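Local coordinates for N-acyl homoserine lactonase AiiA (PDB 5EH9), which hydrolyses the lactone ring of N-acyl-L-homoserine lactones, with short or long acyl chains, as a zinc-dependent enzyme of the metallo-beta-lactamase superfamily, at residues Y10-G15 with V38-L43; S23-L28 with T198-E203; S105-F110 with R128-A133; G187-T192 with K231-F236. One frame throughout, in Å; residues are numbered along the deposited sequence. Where two conformers were deposited one is given.

Interaction 1: residues Y10-G15 with V38-L43. Unlike the reference sequence in segment 10-15: Val12 (reference Ile).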
loop_
_atom_site.group_PDB
_atom_site.type_symbol
_atom_site.label_atom_id
_atom_site.label_comp_id
_atom_site.label_asym_id
_atom_site.label_seq_id
_atom_site.Cartn_x
_atom_site.Cartn_y
_atom_site.Cartn_z
ATOM N N TYR A 10 -1.044 1.112 -13.292
ATOM C CA TYR A 10 -2.320 1.766 -12.956
ATOM C C TYR A 10 -2.402 2.072 -11.464
ATOM O O TYR A 10 -2.214 1.181 -10.625
ATOM C CB TYR A 10 -3.476 0.856 -13.304
ATOM C CG TYR A 10 -3.726 0.535 -14.769
ATOM C CD1 TYR A 10 -4.375 1.432 -15.601
ATOM C CD2 TYR A 10 -3.414 -0.702 -15.303
ATOM C CE1 TYR A 10 -4.633 1.111 -16.918
ATOM C CE2 TYR A 10 -3.706 -0.993 -16.592
ATOM C CZ TYR A 10 -4.351 -0.106 -17.384
ATOM O OH TYR A 10 -4.729 -0.431 -18.674
ATOM N N PHE A 11 -2.840 3.280 -11.189
ATOM C CA PHE A 11 -3.272 3.700 -9.839
ATOM C C PHE A 11 -4.794 3.452 -9.751
ATOM O O PHE A 11 -5.540 4.020 -10.546
ATOM C CB PHE A 11 -3.000 5.176 -9.627
ATOM C CG PHE A 11 -1.516 5.534 -9.422
ATOM C CD1 PHE A 11 -0.576 5.210 -10.342
ATOM C CD2 PHE A 11 -1.132 6.217 -8.327
ATOM C CE1 PHE A 11 0.790 5.563 -10.184
ATOM C CE2 PHE A 11 0.214 6.520 -8.128
ATOM C CZ PHE A 11 1.156 6.190 -9.048
ATOM N N VAL A 12 -5.222 2.615 -8.794
ATOM C CA VAL A 12 -6.634 2.187 -8.786
ATOM C C VAL A 12 -7.197 2.564 -7.423
ATOM O O VAL A 12 -6.879 1.983 -6.380
ATOM C CB VAL A 12 -6.710 0.691 -8.962
ATOM C CG1 VAL A 12 -8.155 0.224 -8.969
ATOM C CG2 VAL A 12 -5.976 0.229 -10.255
ATOM N N PRO A 13 -8.063 3.605 -7.397
ATOM C CA PRO A 13 -8.726 3.959 -6.160
ATOM C C PRO A 13 -9.509 2.786 -5.542
ATOM O O PRO A 13 -10.248 2.113 -6.291
ATOM C CB PRO A 13 -9.650 5.109 -6.573
ATOM C CG PRO A 13 -8.993 5.709 -7.789
ATOM C CD PRO A 13 -8.379 4.523 -8.444
ATOM N N ALA A 14 -9.372 2.575 -4.254
ATOM C CA ALA A 14 -9.951 1.440 -3.568
ATOM C C ALA A 14 -10.720 1.862 -2.284
ATOM O O ALA A 14 -10.532 1.285 -1.227
ATOM C CB ALA A 14 -8.902 0.373 -3.295
ATOM N N GLY A 15 -11.540 2.874 -2.437
ATOM C CA GLY A 15 -12.151 3.459 -1.288
ATOM C C GLY A 15 -11.299 4.523 -0.607
ATOM O O GLY A 15 -10.253 4.894 -1.139
ATOM N N VAL A 38 -7.328 5.534 -0.363
ATOM C CA VAL A 38 -6.797 4.205 -0.266
ATOM C C VAL A 38 -6.546 3.747 -1.676
ATOM O O VAL A 38 -7.400 3.880 -2.563
ATOM C CB VAL A 38 -7.764 3.280 0.508
ATOM C CG1 VAL A 38 -7.270 1.833 0.444
ATOM C CG2 VAL A 38 -7.933 3.731 1.941
ATOM N N TRP A 39 -5.345 3.195 -1.882
ATOM C CA TRP A 39 -4.933 2.771 -3.228
ATOM C C TRP A 39 -4.594 1.315 -3.336
ATOM O O TRP A 39 -4.092 0.713 -2.414
ATOM C CB TRP A 39 -3.576 3.475 -3.583
ATOM C CG TRP A 39 -3.612 4.963 -3.635
ATOM C CD1 TRP A 39 -3.026 5.833 -2.731
ATOM C CD2 TRP A 39 -4.136 5.771 -4.685
ATOM N NE1 TRP A 39 -3.214 7.132 -3.139
ATOM C CE2 TRP A 39 -3.865 7.114 -4.356
ATOM C CE3 TRP A 39 -4.757 5.512 -5.903
ATOM C CZ2 TRP A 39 -4.191 8.140 -5.194
ATOM C CZ3 TRP A 39 -5.119 6.548 -6.727
ATOM C CH2 TRP A 39 -4.863 7.837 -6.365
ATOM N N CYS A 40 -4.862 0.785 -4.530
ATOM C CA CYS A 40 -4.167 -0.397 -4.976
ATOM C C CYS A 40 -3.548 -0.055 -6.360
ATOM O O CYS A 40 -3.940 0.905 -7.022
ATOM C CB CYS A 40 -5.004 -1.650 -4.935
ATOM S SG CYS A 40 -6.330 -1.728 -6.210
ATOM N N TYR A 41 -2.544 -0.845 -6.725
ATOM C CA TYR A 41 -1.839 -0.621 -7.987
ATOM C C TYR A 41 -1.882 -1.884 -8.817
ATOM O O TYR A 41 -1.677 -2.982 -8.310
ATOM C CB TYR A 41 -0.396 -0.103 -7.791
ATOM C CG TYR A 41 -0.276 0.995 -6.779
ATOM C CD1 TYR A 41 -0.193 0.759 -5.425
ATOM C CD2 TYR A 41 -0.205 2.297 -7.176
ATOM C CE1 TYR A 41 -0.072 1.769 -4.488
ATOM C CE2 TYR A 41 -0.083 3.314 -6.239
ATOM C CZ TYR A 41 0.031 3.055 -4.899
ATOM O OH TYR A 41 0.169 4.081 -4.022
ATOM N N LEU A 42 -2.157 -1.743 -10.117
ATOM C CA LEU A 42 -2.102 -2.862 -10.996
ATOM C C LEU A 42 -1.004 -2.690 -12.019
ATOM O O LEU A 42 -0.909 -1.653 -12.662
ATOM C CB LEU A 42 -3.465 -2.906 -11.697
ATOM C CG LEU A 42 -3.762 -4.198 -12.381
ATOM C CD1 LEU A 42 -3.010 -4.482 -13.674
ATOM C CD2 LEU A 42 -3.856 -5.447 -11.520
ATOM N N LEU A 43 -0.169 -3.700 -12.094
ATOM C CA LEU A 43 0.989 -3.730 -12.971
ATOM C C LEU A 43 0.772 -4.749 -14.057
ATOM O O LEU A 43 0.600 -5.938 -13.770
ATOM C CB LEU A 43 2.251 -4.086 -12.222
ATOM C CG LEU A 43 2.681 -3.175 -11.143
ATOM C CD1 LEU A 43 1.834 -2.482 -10.232
ATOM C CD2 LEU A 43 3.830 -3.756 -10.307
#

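Interaction 2: residues S23-L28 with T198-E203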
loop_
_atom_site.group_PDB
_atom_site.type_symbol
_atom_site.label_atom_id
_atom_site.label_comp_id
_atom_site.label_asym_id
_atom_site.label_seq_id
_atom_site.Cartn_x
_atom_site.Cartn_y
_atom_site.Cartn_z
ATOM N N SER A 23 -2.278 12.181 12.166
ATOM C CA SER A 23 -1.654 10.980 11.583
ATOM C C SER A 23 -0.747 11.341 10.395
ATOM O O SER A 23 0.088 10.521 10.054
ATOM C CB SER A 23 -2.690 9.907 11.159
ATOM O OG SER A 23 -3.343 9.243 12.264
ATOM N N VAL A 24 -0.932 12.512 9.762
ATOM C CA VAL A 24 -0.074 12.962 8.669
ATOM C C VAL A 24 0.999 13.950 9.097
ATOM O O VAL A 24 1.951 14.239 8.391
ATOM C CB VAL A 24 -0.841 13.513 7.449
ATOM C CG1 VAL A 24 -1.879 12.551 6.992
ATOM C CG2 VAL A 24 -1.460 14.853 7.655
ATOM N N ASN A 25 0.797 14.496 10.278
ATOM C CA ASN A 25 1.793 15.392 10.892
ATOM C C ASN A 25 1.641 15.278 12.389
ATOM O O ASN A 25 0.657 15.804 12.928
ATOM C CB ASN A 25 1.613 16.793 10.361
ATOM C CG ASN A 25 2.524 17.800 11.041
ATOM O OD1 ASN A 25 3.219 17.523 12.042
ATOM N ND2 ASN A 25 2.528 18.992 10.496
ATOM N N SER A 26 2.529 14.520 13.050
ATOM C CA SER A 26 2.340 14.107 14.442
ATOM C C SER A 26 2.320 15.306 15.399
ATOM O O SER A 26 1.994 15.165 16.594
ATOM C CB SER A 26 3.439 13.113 14.854
ATOM O OG SER A 26 3.424 11.912 14.061
ATOM N N ALA A 27 2.700 16.479 14.872
ATOM C CA ALA A 27 2.718 17.722 15.642
ATOM C C ALA A 27 1.385 18.440 15.688
ATOM O O ALA A 27 1.243 19.337 16.528
ATOM C CB ALA A 27 3.814 18.662 15.124
ATOM N N LEU A 28 0.421 18.056 14.864
ATOM C CA LEU A 28 -0.823 18.743 14.820
ATOM C C LEU A 28 -1.709 18.298 16.010
ATOM O O LEU A 28 -1.732 17.123 16.423
ATOM C CB LEU A 28 -1.581 18.445 13.512
ATOM C CG LEU A 28 -0.984 18.898 12.177
ATOM C CD1 LEU A 28 -1.781 18.462 10.962
ATOM C CD2 LEU A 28 -0.787 20.412 12.181
ATOM N N THR A 198 2.663 11.518 2.945
ATOM C CA THR A 198 2.608 12.716 2.152
ATOM C C THR A 198 4.010 13.201 1.701
ATOM O O THR A 198 5.003 12.732 2.226
ATOM C CB THR A 198 2.049 13.907 2.962
ATOM O OG1 THR A 198 2.999 14.286 3.971
ATOM C CG2 THR A 198 0.714 13.477 3.622
ATOM N N LYS A 199 4.025 14.069 0.713
ATOM C CA LYS A 199 5.267 14.675 0.218
ATOM C C LYS A 199 6.086 15.301 1.385
ATOM O O LYS A 199 7.292 15.171 1.454
ATOM C CB LYS A 199 4.932 15.657 -0.893
ATOM C CG LYS A 199 6.130 16.297 -1.540
ATOM C CD LYS A 199 5.695 17.292 -2.633
ATOM C CE LYS A 199 6.836 18.119 -3.152
ATOM N NZ LYS A 199 6.466 19.320 -3.974
ATOM N N GLU A 200 5.438 15.992 2.311
ATOM C CA GLU A 200 6.164 16.592 3.426
ATOM C C GLU A 200 6.755 15.586 4.387
ATOM O O GLU A 200 7.735 15.870 5.023
ATOM C CB GLU A 200 5.405 17.722 4.127
ATOM C CG GLU A 200 4.393 17.283 5.098
ATOM C CD GLU A 200 3.752 18.444 5.878
ATOM O OE1 GLU A 200 2.726 18.174 6.565
ATOM O OE2 GLU A 200 4.284 19.632 5.838
ATOM N N ASN A 201 6.114 14.425 4.560
ATOM C CA ASN A 201 6.692 13.394 5.361
ATOM C C ASN A 201 8.016 12.949 4.744
ATOM O O ASN A 201 8.968 12.646 5.451
ATOM C CB ASN A 201 5.812 12.158 5.472
ATOM C CG ASN A 201 4.430 12.413 6.090
ATOM O OD1 ASN A 201 3.466 11.775 5.698
ATOM N ND2 ASN A 201 4.363 13.198 7.147
ATOM N N PHE A 202 8.092 12.941 3.414
ATOM C CA PHE A 202 9.276 12.478 2.742
ATOM C C PHE A 202 10.338 13.562 2.624
ATOM O O PHE A 202 11.423 13.427 3.156
ATOM C CB PHE A 202 8.878 11.975 1.379
ATOM C CG PHE A 202 10.002 11.302 0.632
ATOM C CD1 PHE A 202 10.317 9.991 0.882
ATOM C CD2 PHE A 202 10.698 11.964 -0.351
ATOM C CE1 PHE A 202 11.349 9.354 0.222
ATOM C CE2 PHE A 202 11.773 11.349 -0.992
ATOM C CZ PHE A 202 12.091 10.059 -0.709
ATOM N N GLU A 203 9.966 14.669 1.999
ATOM C CA GLU A 203 10.940 15.717 1.748
ATOM C C GLU A 203 11.379 16.457 3.007
ATOM O O GLU A 203 12.562 16.716 3.180
ATOM C CB GLU A 203 10.370 16.728 0.773
ATOM C CG GLU A 203 10.213 16.127 -0.630
ATOM C CD GLU A 203 9.770 17.157 -1.684
ATOM O OE1 GLU A 203 9.672 16.804 -2.892
ATOM O OE2 GLU A 203 9.443 18.301 -1.281
HETATM O O HOH W 1 1.932 15.766 6.023
HETATM O O HOH W 2 1.006 19.292 8.210
#

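Interaction 3: residues S105-F110 with R128-A133. With ZN (zinc ion), chain C.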
loop_
_atom_site.group_PDB
_atom_site.type_symbol
_atom_site.label_atom_id
_atom_site.label_comp_id
_atom_site.label_asym_id
_atom_site.label_seq_id
_atom_site.Cartn_x
_atom_site.Cartn_y
_atom_site.Cartn_z
ATOM N N SER A 105 1.884 -7.404 -0.883
ATOM C CA SER A 105 1.371 -6.683 0.270
ATOM C C SER A 105 2.502 -5.718 0.748
ATOM O O SER A 105 3.507 -6.188 1.292
ATOM C CB SER A 105 0.968 -7.619 1.390
ATOM O OG SER A 105 -0.154 -8.391 1.090
ATOM N N SER A 106 2.296 -4.433 0.580
ATOM C CA SER A 106 3.245 -3.454 1.091
ATOM C C SER A 106 3.398 -3.680 2.599
ATOM O O SER A 106 4.497 -3.580 3.171
ATOM C CB SER A 106 2.765 -2.058 0.797
ATOM O OG SER A 106 1.543 -1.762 1.460
ATOM N N HIS A 107 2.254 -3.909 3.272
ATOM C CA HIS A 107 2.210 -4.203 4.659
ATOM C C HIS A 107 0.765 -4.728 4.949
ATOM O O HIS A 107 -0.019 -4.782 4.013
ATOM C CB HIS A 107 2.567 -3.011 5.538
ATOM C CG HIS A 107 1.766 -1.777 5.403
ATOM N ND1 HIS A 107 1.487 -1.148 4.221
ATOM C CD2 HIS A 107 1.232 -0.972 6.389
ATOM C CE1 HIS A 107 0.872 -0.005 4.458
ATOM N NE2 HIS A 107 0.681 0.109 5.770
ATOM N N LEU A 108 0.534 -5.122 6.170
ATOM C CA LEU A 108 -0.715 -5.807 6.518
ATOM C C LEU A 108 -1.678 -4.976 7.311
ATOM O O LEU A 108 -2.638 -5.517 7.900
ATOM C CB LEU A 108 -0.447 -7.188 7.149
ATOM C CG LEU A 108 0.347 -8.216 6.278
ATOM C CD1 LEU A 108 0.685 -9.422 7.108
ATOM C CD2 LEU A 108 -0.407 -8.527 4.973
ATOM N N HIS A 109 -1.542 -3.675 7.301
ATOM C CA HIS A 109 -2.587 -2.765 7.772
ATOM C C HIS A 109 -3.867 -3.029 7.035
ATOM O O HIS A 109 -3.904 -3.414 5.886
ATOM C CB HIS A 109 -2.166 -1.320 7.679
ATOM C CG HIS A 109 -1.127 -0.953 8.708
ATOM N ND1 HIS A 109 -0.455 0.272 8.681
ATOM C CD2 HIS A 109 -0.661 -1.604 9.789
ATOM C CE1 HIS A 109 0.390 0.323 9.711
ATOM N NE2 HIS A 109 0.314 -0.808 10.358
ATOM N N PHE A 110 -4.980 -2.707 7.691
ATOM C CA PHE A 110 -6.330 -3.040 7.154
ATOM C C PHE A 110 -6.651 -2.434 5.846
ATOM O O PHE A 110 -7.470 -2.967 5.073
ATOM C CB PHE A 110 -7.416 -2.801 8.199
ATOM C CG PHE A 110 -7.971 -1.426 8.143
ATOM C CD1 PHE A 110 -7.242 -0.317 8.540
ATOM C CD2 PHE A 110 -9.174 -1.238 7.607
ATOM C CE1 PHE A 110 -7.752 0.955 8.377
ATOM C CE2 PHE A 110 -9.766 0.037 7.577
ATOM C CZ PHE A 110 -9.010 1.137 7.895
ATOM N N ARG A 128 8.753 -11.041 5.980
ATOM C CA ARG A 128 8.706 -11.813 7.171
ATOM C C ARG A 128 8.449 -11.018 8.415
ATOM O O ARG A 128 7.624 -11.460 9.249
ATOM C CB ARG A 128 10.051 -12.571 7.322
ATOM C CG ARG A 128 10.049 -13.499 8.487
ATOM C CD ARG A 128 11.297 -14.347 8.539
ATOM N NE ARG A 128 11.448 -15.164 7.307
ATOM C CZ ARG A 128 10.872 -16.351 7.116
ATOM N NH1 ARG A 128 11.114 -16.996 5.934
ATOM N NH2 ARG A 128 10.209 -16.906 8.089
ATOM N N THR A 129 9.043 -9.859 8.557
ATOM C CA THR A 129 8.862 -9.073 9.774
ATOM C C THR A 129 7.434 -8.509 9.856
ATOM O O THR A 129 6.960 -8.263 10.919
ATOM C CB THR A 129 9.922 -7.959 9.878
ATOM O OG1 THR A 129 9.976 -7.289 8.639
ATOM C CG2 THR A 129 11.322 -8.524 10.229
ATOM N N GLU A 130 6.804 -8.306 8.708
ATOM C CA GLU A 130 5.420 -7.860 8.706
ATOM C C GLU A 130 4.472 -8.990 9.089
ATOM O O GLU A 130 3.550 -8.841 9.896
ATOM C CB GLU A 130 5.040 -7.318 7.326
ATOM C CG GLU A 130 3.674 -6.652 7.322
ATOM C CD GLU A 130 3.537 -5.349 8.083
ATOM O OE1 GLU A 130 4.607 -4.771 8.452
ATOM O OE2 GLU A 130 2.416 -4.917 8.330
ATOM N N TYR A 131 4.675 -10.154 8.452
ATOM C CA TYR A 131 3.880 -11.359 8.760
ATOM C C TYR A 131 3.965 -11.653 10.272
ATOM O O TYR A 131 2.940 -11.909 10.936
ATOM C CB TYR A 131 4.410 -12.510 7.905
ATOM C CG TYR A 131 3.668 -13.776 8.070
ATOM C CD1 TYR A 131 2.513 -14.020 7.325
ATOM C CD2 TYR A 131 4.053 -14.649 8.999
ATOM C CE1 TYR A 131 1.869 -15.196 7.480
ATOM C CE2 TYR A 131 3.375 -15.813 9.199
ATOM C CZ TYR A 131 2.303 -16.073 8.420
ATOM O OH TYR A 131 1.512 -17.234 8.629
ATOM N N GLU A 132 5.215 -11.680 10.800
ATOM C CA GLU A 132 5.416 -11.934 12.206
ATOM C C GLU A 132 4.649 -10.959 13.085
ATOM O O GLU A 132 4.063 -11.330 14.117
ATOM C CB GLU A 132 6.924 -11.848 12.516
ATOM C CG GLU A 132 7.740 -13.026 12.065
ATOM C CD GLU A 132 9.283 -12.789 12.258
ATOM O OE1 GLU A 132 9.995 -13.747 11.973
ATOM O OE2 GLU A 132 9.775 -11.650 12.665
ATOM N N ALA A 133 4.722 -9.688 12.737
ATOM C CA ALA A 133 4.073 -8.654 13.530
ATOM C C ALA A 133 2.575 -8.882 13.515
ATOM O O ALA A 133 1.895 -8.695 14.545
ATOM C CB ALA A 133 4.414 -7.288 12.937
HETATM ZN ZN ZN C . -0.216 1.571 6.985
HETATM O O HOH W 3 -1.979 2.342 6.496
#

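Interaction 4: residues G187-T192 with K231-F236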
loop_
_atom_site.group_PDB
_atom_site.type_symbol
_atom_site.label_atom_id
_atom_site.label_comp_id
_atom_site.label_asym_id
_atom_site.label_seq_id
_atom_site.Cartn_x
_atom_site.Cartn_y
_atom_site.Cartn_z
ATOM N N GLY A 187 9.584 5.394 -17.286
ATOM C CA GLY A 187 10.834 5.079 -16.628
ATOM C C GLY A 187 10.658 4.822 -15.148
ATOM O O GLY A 187 9.738 4.091 -14.759
ATOM N N SER A 188 11.558 5.372 -14.321
ATOM C CA SER A 188 11.688 5.014 -12.950
ATOM C C SER A 188 10.597 5.658 -12.090
ATOM O O SER A 188 10.412 6.858 -12.121
ATOM C CB SER A 188 13.064 5.400 -12.422
ATOM O OG SER A 188 14.113 4.808 -13.174
ATOM N N VAL A 189 9.897 4.818 -11.314
ATOM C CA VAL A 189 8.794 5.259 -10.434
ATOM C C VAL A 189 9.048 4.686 -9.054
ATOM O O VAL A 189 9.223 3.468 -8.910
ATOM C CB VAL A 189 7.422 4.774 -10.982
ATOM C CG1 VAL A 189 6.309 5.165 -10.018
ATOM C CG2 VAL A 189 7.162 5.305 -12.393
ATOM N N LEU A 190 8.956 5.502 -8.020
ATOM C CA LEU A 190 9.042 5.112 -6.654
ATOM C C LEU A 190 7.657 5.298 -6.037
ATOM O O LEU A 190 7.116 6.369 -5.975
ATOM C CB LEU A 190 10.067 5.931 -5.878
ATOM C CG LEU A 190 10.113 5.680 -4.369
ATOM C CD1 LEU A 190 10.521 4.248 -4.053
ATOM C CD2 LEU A 190 11.102 6.650 -3.695
ATOM N N LEU A 191 7.089 4.161 -5.636
ATOM C CA LEU A 191 5.823 4.149 -4.869
ATOM C C LEU A 191 6.258 3.967 -3.384
ATOM O O LEU A 191 6.675 2.894 -2.972
ATOM C CB LEU A 191 4.898 2.980 -5.302
ATOM C CG LEU A 191 4.473 2.962 -6.729
ATOM C CD1 LEU A 191 3.569 1.780 -6.929
ATOM C CD2 LEU A 191 3.851 4.241 -7.205
ATOM N N THR A 192 6.247 5.038 -2.625
ATOM C CA THR A 192 6.658 4.948 -1.243
ATOM C C THR A 192 5.771 4.024 -0.444
ATOM O O THR A 192 6.147 3.533 0.630
ATOM C CB THR A 192 6.742 6.296 -0.522
ATOM O OG1 THR A 192 5.474 6.925 -0.415
ATOM C CG2 THR A 192 7.746 7.265 -1.193
ATOM N N LYS A 231 16.661 9.109 -9.697
ATOM C CA LYS A 231 15.824 10.240 -10.085
ATOM C C LYS A 231 14.405 9.791 -10.608
ATOM O O LYS A 231 14.010 10.137 -11.721
ATOM C CB LYS A 231 16.567 11.072 -11.124
ATOM C CG LYS A 231 17.991 11.473 -10.708
ATOM C CD LYS A 231 18.838 11.834 -11.920
ATOM C CE LYS A 231 20.300 12.146 -11.535
ATOM N NZ LYS A 231 21.014 11.038 -10.794
ATOM N N PRO A 232 13.694 9.076 -9.760
ATOM C CA PRO A 232 12.373 8.631 -10.150
ATOM C C PRO A 232 11.321 9.660 -9.965
ATOM O O PRO A 232 11.565 10.708 -9.293
ATOM C CB PRO A 232 12.124 7.505 -9.157
ATOM C CG PRO A 232 12.754 7.995 -7.881
ATOM C CD PRO A 232 13.992 8.699 -8.378
ATOM N N ILE A 233 10.150 9.436 -10.586
ATOM C CA ILE A 233 8.944 10.132 -10.129
ATOM C C ILE A 233 8.458 9.444 -8.879
ATOM O O ILE A 233 8.485 8.204 -8.823
ATOM C CB ILE A 233 7.935 10.306 -11.261
ATOM C CG1 ILE A 233 7.534 8.997 -11.836
ATOM C CG2 ILE A 233 8.528 11.157 -12.402
ATOM C CD1 ILE A 233 6.482 9.204 -12.929
ATOM N N ILE A 234 7.950 10.199 -7.927
ATOM C CA ILE A 234 7.647 9.654 -6.627
ATOM C C ILE A 234 6.198 9.893 -6.218
ATOM O O ILE A 234 5.683 11.008 -6.301
ATOM C CB ILE A 234 8.508 10.302 -5.512
ATOM C CG1 ILE A 234 10.000 10.242 -5.901
ATOM C CG2 ILE A 234 8.315 9.582 -4.183
ATOM C CD1 ILE A 234 10.863 11.127 -5.027
ATOM N N PHE A 235 5.530 8.821 -5.752
ATOM C CA PHE A 235 4.112 8.858 -5.331
ATOM C C PHE A 235 4.018 8.391 -3.900
ATOM O O PHE A 235 4.551 7.321 -3.581
ATOM C CB PHE A 235 3.277 8.002 -6.295
ATOM C CG PHE A 235 3.255 8.560 -7.651
ATOM C CD1 PHE A 235 2.284 9.508 -8.045
ATOM C CD2 PHE A 235 4.185 8.109 -8.615
ATOM C CE1 PHE A 235 2.317 10.003 -9.320
ATOM C CE2 PHE A 235 4.216 8.609 -9.899
ATOM C CZ PHE A 235 3.261 9.544 -10.258
ATOM N N PHE A 236 3.271 9.154 -3.071
ATOM C CA PHE A 236 3.140 8.918 -1.681
ATOM C C PHE A 236 1.873 8.163 -1.293
ATOM O O PHE A 236 0.978 8.074 -2.119
ATOM C CB PHE A 236 3.300 10.276 -0.905
ATOM C CG PHE A 236 4.505 11.020 -1.347
ATOM C CD1 PHE A 236 5.734 10.590 -0.946
ATOM C CD2 PHE A 236 4.459 12.114 -2.231
ATOM C CE1 PHE A 236 6.938 11.192 -1.423
ATOM C CE2 PHE A 236 5.637 12.710 -2.682
ATOM C CZ PHE A 236 6.873 12.246 -2.261
#

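Interaction 1: residues Y10-G15 with V38-L43
Tyr10 N gives its hydrogen to Leu42 O at 2.8 Å, almost straight (173° at the hydrogen), and Leu42 N returns a bond to Tyr10 O. Val12 and Cys40 form the next hydrogen-bonded antiparallel pair, with Val12 N 2.8 Å from Cys40 O. Beyond it Ala14 N bonds to Val38 O, and Val38 N to Gly15 O. Pro13, which has no N-H to give, fits the non-hydrogen-bonded pair with Trp39. Gly15, with positive phi (86°), suits a backbone where a side chain would press on the preceding carbonyl.

Phe11, Trp39 and Tyr41 form an aromatic cluster. The CE2 edge of Tyr41 meets one face of Phe11, CE2 lying 3.7 Å from Phe11 CD2 with the planes 80° apart; Phe11 in turn points its own edge at the face of Trp39. On the opposite face of the sheet, where Val12 and Cys40 also point, Tyr10 and Leu42 run side by side.

Both strands, 8-20 and 33-45, belong to one of the two facing sheets of the alpha-beta/beta-alpha sandwich of the metallo-beta-lactamase fold. Helix 86-93 covers Val12, Ala14 and Cys40, while Phe11 and Tyr41 face strand 187-193 of the other sheet.

Interaction 2: residues S23-L28 with T198-E203
Val24 and Thr198 bring their CA atoms to 7.1 Å where an irregular loop that includes a type I turn from Asn25 to Leu28 passes the N-terminus of helix 199-203. That helix starts with a capping box: Asn201 N donates to Thr198 OG1, and Thr198 N donates to Asn201 OD1 at 2.9 Å, meeting the oxygen from above the amide plane. Threonine suits the N-cap because its hydroxyl can take a helix N-H. With chi1 69° that hydroxyl lies between the backbone N and the carbonyl carbon, leaving CG2 to touch Val24 CB at 4.1 Å.

The direct polar link between loop and helix uses the other end of the Asn201 amide. Its ND2 donates to Val24 O at 2.9 Å, with the acceptor close to the amide plane, and also bonds to the backbone oxygen of Val206. Asparagine fits here because one flat group can accept at the cap and donate to two backbone oxygens, those of Val24 and Val206, which should fix its rotation.

Around this link the contact is wet. One water donates to Val24 O and to Glu200 OE1 and accepts from Thr198 OG1, so Val24 O is held from two directions. The amide of Asn25 and the carboxylate of Glu200 are turned almost perpendicular, too far apart to bond directly. Asn25 OD1 is turned back to Ala27 N in an Asx turn, which directs ND2 to the helix. A second water bridges them, accepting from Asn25 ND2 at 2.8 Å and donating to Glu200 OE1 at 2.6 Å.

Interaction 3: residues S105-F110 with R128-A133
Leu108 N donates to Glu130 OE2 at 2.9 Å, a nearly straight bond (170° at the hydrogen) that reaches the oxygen from above the carboxylate plane. OE2 also bonds Tyr140 OH, and OE1 takes bonds from Ser173 OG and Gly175 N. Four bonds thus hold a buried carboxylate, which probably stays ionised in such company. Glutamate has the length to span from helix 128-134 to the loop: CG stands anti to the backbone N (chi1 -172°), and the bend at chi2 turns the carboxylate to the Leu108 amide.

Van der Waals contacts flank this bond. Leu108 and Glu130 extend in opposite directions, overlapping at their CG atoms, 3.8 Å apart, and Leu108 CD1 reaches Tyr131 CA. One residue earlier, His107 CB lies 3.4 Å from Glu130 OE2, while the His107 ring leads away from the helix.

Metal bonds make up the third group. His107 NE2 and His109 ND1 each bind the zinc at 2.1 Å, one using its far nitrogen and the other its near one; a water at 2.0 Å from the zinc, His172 and Asp194 complete its shell. His107 ND1 donates to Ser106 OG at 2.8 Å, close to the ring plane, which, with the zinc bond at NE2, should hold the imidazole's rotation; Ser106 OG is bonded in turn to Asp53.

Glu130 thereby secures the backbone between the two ligands, in the HxHxDH sequence, His107 to His112, that characterises the dinuclear zinc site of the metallo-beta-lactamase fold.

Interaction 4: residues G187-T192 with K231-F236
Leu190 bonds through both its backbone N and its O, the N donating to Ile233 O at 2.9 Å and the O accepting from Phe235 N at 2.9 Å. Ile233 N to Ser188 O and Thr192 N to Phe235 O extend the pattern of a parallel pair, in which one residue bonds to two that flank its partner. The short segments run at 21° to each other.

Branched and aromatic residues, well suited to strands, fill both faces. On the face of Val189, Leu191, Ile233 and Phe235, Val189 CG2 touches Ile233 CG1 at 3.8 Å, while its CG1 meets the edge of the Phe235 ring at CD2, 3.9 Å away. Leu191 brings CD2 back to Phe235 CB. On the face of Leu190 and Ile234, these two side chains run together in one direction, and Pro232 CG packs at 3.9 Å on Leu190 CB. At the end of the pair, Thr192 sets CG2 anti to its carbonyl carbon, where it lies 3.8 Å from Ile234 CG2 and also meets Phe236 CD1.

The pair forms one border of the five-strand sheet: 233-236 is the outermost strand, and 187-193 continues antiparallel to 177-183. Helix 213-230, which lies in the right-handed beta-alpha-beta crossover joining the two strands, covers Leu190, Pro232 and Ile234, whereas Phe235 on the other face stacks edge-to-face with Phe11 of the opposite sheet.

From the N terminus, interaction 1 closes the first loop, pairing strands 8-20 and 33-45 in the seven-strand sheet. Residues 23-28 lie inside that loop, and interaction 2 carries them to 198-203, so the two contacts cross. Interaction 3 closes a short loop nested within interaction 2, joining the zinc-binding loop to helix 128-134. Interaction 4 opens before residues 198-203 and closes after them, so it crosses interaction 2 and follows 1 and 3 in series. Phe11 meets Phe235 and Leu191, and Tyr41 meets Leu191, between the two sheets, tying interactions 1 and 4; Lys199 and Phe202 on Phe236 tie 2 to 4.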